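Local coordinates for protein adenylyltransferase VopS (Vibrio parahaemolyticus, PDB 3LET), which transfers AMP from ATP to a specific threonine of the host GTPases RhoA, Rac and Cdc42, cutting them off from downstream effectors and inhibiting actin assembly, at residues 203-211 with 242-253; 66-74 with 91-100. All blocks are in the same frame, centred on the assembly; numbering follows the deposited sequence.

Interaction 1 of 2, residues 203-211 with 242-253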
loop_
_atom_site.group_PDB
_atom_site.type_symbol
_atom_site.label_atom_id
_atom_site.label_comp_id
_atom_site.label_asym_id
_atom_site.label_seq_id
_atom_site.Cartn_x
_atom_site.Cartn_y
_atom_site.Cartn_z
ATOM N N ASP A 203 -10.777 14.262 -8.360
ATOM C CA ASP A 203 -9.358 14.068 -8.603
ATOM C C ASP A 203 -8.957 12.616 -8.361
ATOM O O ASP A 203 -9.144 12.109 -7.265
ATOM C CB ASP A 203 -8.562 14.974 -7.665
ATOM C CG ASP A 203 -7.070 15.006 -8.003
ATOM O OD1 ASP A 203 -6.647 14.356 -8.990
ATOM O OD2 ASP A 203 -6.315 15.699 -7.285
ATOM N N LEU A 204 -8.410 11.957 -9.385
ATOM C CA LEU A 204 -7.962 10.582 -9.271
ATOM C C LEU A 204 -6.593 10.484 -8.606
ATOM O O LEU A 204 -6.220 9.415 -8.119
ATOM C CB LEU A 204 -7.872 9.946 -10.666
ATOM C CG LEU A 204 -9.171 10.032 -11.484
ATOM C CD1 LEU A 204 -8.991 9.336 -12.810
ATOM C CD2 LEU A 204 -10.328 9.415 -10.686
ATOM N N LEU A 205 -5.843 11.580 -8.582
ATOM C CA LEU A 205 -4.482 11.530 -8.043
ATOM C C LEU A 205 -4.542 11.864 -6.565
ATOM O O LEU A 205 -3.943 12.843 -6.087
ATOM C CB LEU A 205 -3.587 12.533 -8.773
ATOM C CG LEU A 205 -3.568 12.249 -10.280
ATOM C CD1 LEU A 205 -2.595 13.198 -10.994
ATOM C CD2 LEU A 205 -3.214 10.820 -10.576
ATOM N N ASN A 206 -5.329 11.070 -5.855
ATOM C CA ASN A 206 -5.660 11.362 -4.474
ATOM C C ASN A 206 -6.063 10.017 -3.874
ATOM O O ASN A 206 -7.090 9.459 -4.253
ATOM C CB ASN A 206 -6.787 12.400 -4.438
ATOM C CG ASN A 206 -7.260 12.704 -3.034
ATOM O OD1 ASN A 206 -7.487 11.794 -2.250
ATOM N ND2 ASN A 206 -7.405 13.991 -2.711
ATOM N N MET A 207 -5.254 9.467 -2.955
ATOM C CA MET A 207 -5.488 8.091 -2.515
ATOM C C MET A 207 -6.796 7.997 -1.728
ATOM O O MET A 207 -7.485 6.964 -1.790
ATOM C CB MET A 207 -4.288 7.587 -1.674
ATOM C CG MET A 207 -4.349 6.128 -1.280
ATOM S SD MET A 207 -4.351 5.055 -2.731
ATOM C CE MET A 207 -4.610 3.457 -1.970
ATOM N N ASP A 208 -7.145 9.044 -0.989
ATOM C CA ASP A 208 -8.412 9.022 -0.251
ATOM C C ASP A 208 -9.574 8.875 -1.243
ATOM O O ASP A 208 -10.509 8.098 -1.021
ATOM C CB ASP A 208 -8.612 10.307 0.537
ATOM C CG ASP A 208 -7.872 10.308 1.861
ATOM O OD1 ASP A 208 -7.428 9.231 2.295
ATOM O OD2 ASP A 208 -7.752 11.392 2.477
ATOM N N ASN A 209 -9.519 9.622 -2.334
ATOM C CA ASN A 209 -10.578 9.524 -3.342
ATOM C C ASN A 209 -10.627 8.126 -3.942
ATOM O O ASN A 209 -11.699 7.595 -4.228
ATOM C CB ASN A 209 -10.386 10.549 -4.459
ATOM C CG ASN A 209 -10.682 11.970 -4.008
ATOM O OD1 ASN A 209 -11.176 12.205 -2.904
ATOM N ND2 ASN A 209 -10.362 12.930 -4.860
ATOM N N LEU A 210 -9.463 7.537 -4.174
ATOM C CA LEU A 210 -9.432 6.184 -4.740
ATOM C C LEU A 210 -9.979 5.161 -3.744
ATOM O O LEU A 210 -10.619 4.183 -4.126
ATOM C CB LEU A 210 -8.019 5.765 -5.135
ATOM C CG LEU A 210 -7.340 6.526 -6.265
ATOM C CD1 LEU A 210 -6.145 5.696 -6.776
ATOM C CD2 LEU A 210 -8.305 6.793 -7.391
ATOM N N LYS A 211 -9.718 5.352 -2.463
ATOM C CA LYS A 211 -10.245 4.380 -1.490
ATOM C C LYS A 211 -11.773 4.470 -1.445
ATOM O O LYS A 211 -12.462 3.461 -1.275
ATOM C CB LYS A 211 -9.645 4.628 -0.105
ATOM C CG LYS A 211 -8.148 4.244 -0.087
ATOM C CD LYS A 211 -7.458 4.709 1.197
ATOM C CE LYS A 211 -7.891 3.862 2.377
ATOM N NZ LYS A 211 -6.894 3.907 3.480
ATOM N N GLU A 242 -0.105 -0.201 -0.803
ATOM C CA GLU A 242 -0.980 0.946 -0.736
ATOM C C GLU A 242 -0.145 2.212 -0.621
ATOM O O GLU A 242 -0.464 3.212 -1.244
ATOM C CB GLU A 242 -1.931 0.808 0.443
ATOM C CG GLU A 242 -2.755 2.056 0.715
ATOM C CD GLU A 242 -3.626 1.876 1.957
ATOM O OE1 GLU A 242 -4.836 1.659 1.785
ATOM O OE2 GLU A 242 -3.102 1.908 3.097
ATOM N N GLY A 243 0.929 2.181 0.165
ATOM C CA GLY A 243 1.765 3.380 0.307
ATOM C C GLY A 243 2.442 3.771 -1.030
ATOM O O GLY A 243 2.580 4.940 -1.368
ATOM N N MET A 244 2.877 2.770 -1.775
ATOM C CA MET A 244 3.529 3.020 -3.077
ATOM C C MET A 244 2.512 3.599 -4.064
ATOM O O MET A 244 2.829 4.529 -4.815
ATOM C CB MET A 244 4.129 1.723 -3.626
ATOM C CG MET A 244 5.439 1.264 -2.943
ATOM S SD MET A 244 6.728 2.510 -2.934
ATOM C CE MET A 244 7.379 2.421 -4.632
ATOM N N LEU A 245 1.288 3.067 -4.075
ATOM C CA LEU A 245 0.263 3.629 -4.971
ATOM C C LEU A 245 0.013 5.111 -4.615
ATOM O O LEU A 245 -0.101 6.000 -5.486
ATOM C CB LEU A 245 -1.048 2.837 -4.857
ATOM C CG LEU A 245 -2.204 3.412 -5.678
ATOM C CD1 LEU A 245 -1.773 3.568 -7.129
ATOM C CD2 LEU A 245 -3.439 2.493 -5.547
ATOM N N LYS A 246 -0.100 5.373 -3.317
ATOM C CA LYS A 246 -0.389 6.717 -2.852
ATOM C C LYS A 246 0.721 7.656 -3.301
ATOM O O LYS A 246 0.456 8.764 -3.792
ATOM C CB LYS A 246 -0.525 6.709 -1.323
ATOM C CG LYS A 246 -0.663 8.102 -0.682
ATOM C CD LYS A 246 -0.822 7.943 0.822
ATOM C CE LYS A 246 -0.502 9.259 1.558
ATOM N NZ LYS A 246 -1.547 10.264 1.302
ATOM N N GLN A 247 1.978 7.232 -3.148
ATOM C CA GLN A 247 3.099 8.118 -3.500
ATOM C C GLN A 247 3.175 8.225 -5.015
ATOM O O GLN A 247 3.613 9.239 -5.562
ATOM C CB GLN A 247 4.431 7.534 -2.962
ATOM C CG GLN A 247 5.697 8.148 -3.559
ATOM C CD GLN A 247 5.799 9.654 -3.352
ATOM O OE1 GLN A 247 5.306 10.196 -2.354
ATOM N NE2 GLN A 247 6.449 10.336 -4.300
ATOM N N HIS A 248 2.720 7.185 -5.693
ATOM C CA HIS A 248 2.740 7.191 -7.173
ATOM C C HIS A 248 1.834 8.292 -7.694
ATOM O O HIS A 248 2.212 9.059 -8.588
ATOM C CB HIS A 248 2.274 5.843 -7.699
ATOM C CG HIS A 248 2.407 5.699 -9.189
ATOM N ND1 HIS A 248 3.604 5.880 -9.841
ATOM C CD2 HIS A 248 1.485 5.428 -10.147
ATOM C CE1 HIS A 248 3.423 5.701 -11.143
ATOM N NE2 HIS A 248 2.153 5.426 -11.354
ATOM N N ILE A 249 0.632 8.385 -7.128
ATOM C CA ILE A 249 -0.354 9.273 -7.721
ATOM C C ILE A 249 -0.282 10.684 -7.160
ATOM O O ILE A 249 -0.590 11.644 -7.857
ATOM C CB ILE A 249 -1.784 8.718 -7.589
ATOM C CG1 ILE A 249 -2.224 8.605 -6.109
ATOM C CG2 ILE A 249 -1.849 7.333 -8.297
ATOM C CD1 ILE A 249 -3.570 7.847 -5.935
ATOM N N GLU A 250 0.069 10.801 -5.889
ATOM C CA GLU A 250 0.119 12.111 -5.240
ATOM C C GLU A 250 1.489 12.773 -5.377
ATOM O O GLU A 250 1.607 13.994 -5.194
ATOM C CB GLU A 250 -0.241 11.993 -3.754
ATOM C CG GLU A 250 -1.675 11.487 -3.512
ATOM C CD GLU A 250 -1.974 11.236 -2.040
ATOM O OE1 GLU A 250 -1.078 11.414 -1.164
ATOM O OE2 GLU A 250 -3.122 10.828 -1.745
ATOM N N GLY A 251 2.491 11.972 -5.728
ATOM C CA GLY A 251 3.889 12.417 -5.792
ATOM C C GLY A 251 4.472 12.240 -7.185
ATOM O O GLY A 251 4.581 13.210 -7.925
ATOM N N PHE A 252 4.769 11.005 -7.579
ATOM C CA PHE A 252 5.473 10.770 -8.844
ATOM C C PHE A 252 4.738 11.370 -10.073
ATOM O O PHE A 252 5.346 12.054 -10.891
ATOM C CB PHE A 252 5.695 9.285 -9.091
ATOM C CG PHE A 252 6.471 9.002 -10.354
ATOM C CD1 PHE A 252 7.843 9.212 -10.395
ATOM C CD2 PHE A 252 5.834 8.531 -11.482
ATOM C CE1 PHE A 252 8.571 8.957 -11.550
ATOM C CE2 PHE A 252 6.557 8.274 -12.659
ATOM C CZ PHE A 252 7.920 8.484 -12.683
ATOM N N LEU A 253 3.441 11.120 -10.201
ATOM C CA LEU A 253 2.702 11.580 -11.389
ATOM C C LEU A 253 2.441 13.087 -11.376
ATOM O O LEU A 253 1.996 13.647 -12.372
ATOM C CB LEU A 253 1.390 10.812 -11.556
ATOM C CG LEU A 253 1.594 9.336 -11.899
ATOM C CD1 LEU A 253 0.271 8.564 -11.944
ATOM C CD2 LEU A 253 2.350 9.206 -13.252
HETATM O O HOH W 1 -4.704 10.556 0.361
#
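Met207 sets CG anti to its backbone N (chi1 -174°) and bends at chi2, which carries its thioether as a knob into the hole formed by Glu242, Leu245, Lys246 and Ile249 of helix 238-255. CE lies 3.6 Å from Glu242 CG, and SD rests against Leu245 CD2. Ile249 has CG1 between its backbone N and carbonyl carbon (chi1 64°), and CD1 meets Leu210 CD1 tip to tip at a tight 3.5 Å. Leu205 lays CD2 obliquely over Ile249 CB and its CB 3.3 Å from Ile249 O, a buried carbonyl without a polar partner. Glu250 reaches the start of helix 207-217: OE2, on its anti side, takes the N-H of Met207 in a nearly straight bond (2.8 Å, 174°), while OE1 receives Lys246 NZ through the syn lone pair. A water donating to OE2 accepts from Asp208 N. Asn206 caps the same helix, OD1 accepting from Asn209 N. At the outer edge, Lys211 NZ and Glu242 OE1 form a weak, long salt bridge. Phe277, from a loop, packs on Met207 and Leu245; the N-capped start of helix 207-217 thus docks on helix 238-255 in the all-helical Fic fold, near Asn281, probably an ATP-binding residue.

Interaction 2 of 2, residues 66-74 with 91-100; sequences ERAMTEVML and VKSLAVRVVK
Val99 drops as a knob into a hole made by Glu66, Met69, Thr70 and Met73, in the packing of helices 58-75 and 88-102 in the all-helical N-terminal region of VopS. The short segments cross at 125° with their axes 9.1 Å apart, and the backbones come nearest at Thr70 and Ala95. Apolar contacts fill the seam from Val99 to Val91. Val99 places CG1 anti to its backbone N (chi1 166°), 3.7 Å from Met69 CB, while CG2 packs against Thr70 OG1 (3.9 Å). Further along, Thr70 CG2 touches both Ala95 CB and Val96 CG2. Leu74 brings CD2 between the methyl of Ala95, at 4.0 Å from CB, and Val91, at 3.8 Å from CG1. Met120 of helix 113-139 packs on Met69 and Met73, and Leu43 on Met69, so further helices cover the methionine side. The charged contact lies at the partly exposed margin: Glu66, extended beyond CG, reaches Lys100 and joins it in a salt bridge, with Lys100 NZ 2.9 Å from OE1, on the syn side and 24° out of the carboxylate plane. Within helix 58-75 the polar group of Thr70 turns back on its own backbone: OG1 donates to Glu66 O at 2.8 Å, from the face of that carbonyl plane opposite to the one used by Thr70 N.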
loop_
_atom_site.group_PDB
_atom_site.type_symbol
_atom_site.label_atom_id
_atom_site.label_comp_id
_atom_site.label_asym_id
_atom_site.label_seq_id
_atom_site.Cartn_x
_atom_site.Cartn_y
_atom_site.Cartn_z
ATOM N N GLU A 66 6.373 -2.605 22.592
ATOM C CA GLU A 66 5.962 -2.361 21.221
ATOM C C GLU A 66 6.299 -0.924 20.808
ATOM O O GLU A 66 6.828 -0.693 19.712
ATOM C CB GLU A 66 4.463 -2.638 21.101
ATOM C CG GLU A 66 3.909 -2.382 19.733
ATOM C CD GLU A 66 2.412 -2.626 19.693
ATOM O OE1 GLU A 66 1.991 -3.750 20.033
ATOM O OE2 GLU A 66 1.671 -1.692 19.333
ATOM N N ARG A 67 5.987 0.050 21.651
ATOM C CA ARG A 67 6.324 1.447 21.325
ATOM C C ARG A 67 7.824 1.627 21.107
ATOM O O ARG A 67 8.248 2.314 20.158
ATOM C CB ARG A 67 5.891 2.414 22.437
ATOM C CG ARG A 67 4.405 2.570 22.638
ATOM C CD ARG A 67 4.129 3.595 23.746
ATOM N NE ARG A 67 4.360 4.967 23.298
ATOM C CZ ARG A 67 4.230 6.046 24.069
ATOM N NH1 ARG A 67 3.895 5.933 25.343
ATOM N NH2 ARG A 67 4.442 7.249 23.566
ATOM N N ALA A 68 8.643 1.037 21.987
ATOM C CA ALA A 68 10.091 1.280 21.919
ATOM C C ALA A 68 10.689 0.562 20.706
ATOM O O ALA A 68 11.533 1.121 19.983
ATOM C CB ALA A 68 10.813 0.800 23.214
ATOM N N MET A 69 10.250 -0.669 20.466
ATOM C CA MET A 69 10.685 -1.387 19.248
ATOM C C MET A 69 10.312 -0.653 17.973
ATOM O O MET A 69 11.118 -0.565 17.021
ATOM C CB MET A 69 10.054 -2.754 19.220
ATOM C CG MET A 69 10.595 -3.528 20.381
ATOM S SD MET A 69 11.964 -4.403 19.747
ATOM C CE MET A 69 11.019 -5.918 19.605
ATOM N N THR A 70 9.106 -0.113 17.953
ATOM C CA THR A 70 8.650 0.634 16.774
ATOM C C THR A 70 9.543 1.839 16.538
ATOM O O THR A 70 9.984 2.093 15.408
ATOM C CB THR A 70 7.203 1.120 16.952
ATOM O OG1 THR A 70 6.353 -0.016 17.079
ATOM C CG2 THR A 70 6.731 1.958 15.719
ATOM N N GLU A 71 9.794 2.609 17.590
ATOM C CA GLU A 71 10.671 3.791 17.489
ATOM C C GLU A 71 12.072 3.404 17.029
ATOM O O GLU A 71 12.633 4.052 16.167
ATOM C CB GLU A 71 10.762 4.526 18.831
ATOM C CG GLU A 71 9.431 5.224 19.142
ATOM C CD GLU A 71 9.349 5.710 20.565
ATOM O OE1 GLU A 71 10.396 5.805 21.215
ATOM O OE2 GLU A 71 8.226 5.999 21.013
ATOM N N VAL A 72 12.637 2.338 17.582
ATOM C CA VAL A 72 13.964 1.916 17.125
ATOM C C VAL A 72 13.880 1.595 15.632
ATOM O O VAL A 72 14.746 1.995 14.849
ATOM C CB VAL A 72 14.476 0.682 17.877
ATOM C CG1 VAL A 72 15.746 0.148 17.213
ATOM C CG2 VAL A 72 14.760 1.054 19.333
ATOM N N MET A 73 12.853 0.853 15.248
ATOM C CA MET A 73 12.781 0.372 13.863
ATOM C C MET A 73 12.645 1.550 12.880
ATOM O O MET A 73 13.178 1.513 11.777
ATOM C CB MET A 73 11.607 -0.596 13.684
ATOM C CG MET A 73 11.868 -2.013 14.209
ATOM S SD MET A 73 13.480 -2.721 13.748
ATOM C CE MET A 73 13.334 -2.875 11.978
ATOM N N LEU A 74 11.912 2.587 13.258
ATOM C CA LEU A 74 11.743 3.723 12.347
ATOM C C LEU A 74 13.056 4.487 12.133
ATOM O O LEU A 74 13.207 5.211 11.135
ATOM C CB LEU A 74 10.661 4.677 12.895
ATOM C CG LEU A 74 9.243 4.109 12.849
ATOM C CD1 LEU A 74 8.306 4.938 13.749
ATOM C CD2 LEU A 74 8.704 4.084 11.389
ATOM N N VAL A 91 4.822 4.081 6.923
ATOM C CA VAL A 91 5.935 3.305 7.483
ATOM C C VAL A 91 5.676 3.032 8.965
ATOM O O VAL A 91 5.994 1.960 9.481
ATOM C CB VAL A 91 7.322 3.936 7.241
ATOM C CG1 VAL A 91 7.499 5.227 8.003
ATOM C CG2 VAL A 91 8.418 2.936 7.630
ATOM N N LYS A 92 5.081 3.994 9.652
ATOM C CA LYS A 92 4.732 3.758 11.052
ATOM C C LYS A 92 3.724 2.615 11.179
ATOM O O LYS A 92 3.810 1.808 12.092
ATOM C CB LYS A 92 4.192 5.023 11.699
ATOM C CG LYS A 92 3.683 4.763 13.124
ATOM C CD LYS A 92 3.523 6.040 13.932
ATOM C CE LYS A 92 3.146 5.720 15.385
ATOM N NZ LYS A 92 3.214 6.909 16.291
ATOM N N SER A 93 2.724 2.563 10.291
ATOM C CA SER A 93 1.684 1.531 10.390
ATOM C C SER A 93 2.343 0.180 10.185
ATOM O O SER A 93 2.007 -0.806 10.860
ATOM C CB SER A 93 0.597 1.693 9.293
ATOM O OG SER A 93 0.071 2.996 9.283
ATOM N N LEU A 94 3.234 0.130 9.192
ATOM C CA LEU A 94 3.906 -1.105 8.833
ATOM C C LEU A 94 4.805 -1.538 9.984
ATOM O O LEU A 94 4.867 -2.693 10.331
ATOM C CB LEU A 94 4.772 -0.910 7.551
ATOM C CG LEU A 94 5.531 -2.170 7.113
ATOM C CD1 LEU A 94 4.616 -3.376 6.982
ATOM C CD2 LEU A 94 6.252 -1.922 5.776
ATOM N N ALA A 95 5.540 -0.589 10.530
ATOM C CA ALA A 95 6.510 -0.887 11.583
ATOM C C ALA A 95 5.779 -1.539 12.776
ATOM O O ALA A 95 6.243 -2.524 13.355
ATOM C CB ALA A 95 7.209 0.409 12.005
ATOM N N VAL A 96 4.629 -0.983 13.141
ATOM C CA VAL A 96 3.838 -1.544 14.247
ATOM C C VAL A 96 3.437 -2.981 14.001
ATOM O O VAL A 96 3.500 -3.817 14.921
ATOM C CB VAL A 96 2.542 -0.725 14.479
ATOM C CG1 VAL A 96 1.674 -1.405 15.523
ATOM C CG2 VAL A 96 2.917 0.696 14.915
ATOM N N ARG A 97 3.016 -3.293 12.766
ATOM C CA ARG A 97 2.577 -4.671 12.456
ATOM C C ARG A 97 3.741 -5.664 12.425
ATOM O O ARG A 97 3.593 -6.815 12.856
ATOM C CB ARG A 97 1.845 -4.730 11.097
ATOM C CG ARG A 97 0.554 -3.954 11.057
ATOM C CD ARG A 97 -0.352 -4.286 12.229
ATOM N NE ARG A 97 -0.941 -5.617 12.118
ATOM C CZ ARG A 97 -2.170 -5.870 11.669
ATOM N NH1 ARG A 97 -2.962 -4.883 11.271
ATOM N NH2 ARG A 97 -2.605 -7.123 11.620
ATOM N N VAL A 98 4.899 -5.226 11.927
ATOM C CA VAL A 98 6.080 -6.080 11.892
ATOM C C VAL A 98 6.538 -6.349 13.323
ATOM O O VAL A 98 6.885 -7.479 13.673
ATOM C CB VAL A 98 7.181 -5.426 11.023
ATOM C CG1 VAL A 98 8.568 -6.055 11.253
ATOM C CG2 VAL A 98 6.768 -5.554 9.520
ATOM N N VAL A 99 6.510 -5.317 14.156
ATOM C CA VAL A 99 6.897 -5.483 15.581
ATOM C C VAL A 99 5.951 -6.445 16.286
ATOM O O VAL A 99 6.369 -7.304 17.078
ATOM C CB VAL A 99 6.877 -4.132 16.330
ATOM C CG1 VAL A 99 6.941 -4.353 17.887
ATOM C CG2 VAL A 99 8.035 -3.301 15.880
ATOM N N LYS A 100 4.663 -6.321 16.006
ATOM C CA LYS A 100 3.697 -7.254 16.586
ATOM C C LYS A 100 3.996 -8.670 16.145
ATOM O O LYS A 100 3.839 -9.610 16.928
ATOM C CB LYS A 100 2.243 -6.860 16.226
ATOM C CG LYS A 100 1.753 -5.643 17.019
ATOM C CD LYS A 100 0.356 -5.193 16.598
ATOM C CE LYS A 100 -0.149 -4.031 17.453
ATOM N NZ LYS A 100 -0.546 -4.462 18.819
#

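How the interactions relate
Both contacts join a buried apolar centre to a charged margin, and each has a knob in a hole, but they hold different elements. Interaction 2 pairs two regular helices by mostly aliphatic packing with one short salt bridge. Interaction 1 sets a turn and a helix start against helix 238-255; backbone N-H groups of the first turn, which lack helical partners, are bonded instead by a glutamate, an asparagine cap and a water. It is nearer the chain centre and the probable ATP site; interaction 2 is remote from that site. The centres are about 24 Å apart and the nearest atoms about 7 Å, without touching, yet helix 113-139 packs against helix 238-255 of interaction 1 and against Met69 and Met73 of interaction 2, and Ile239 of helix 238-255 touches helix 88-102.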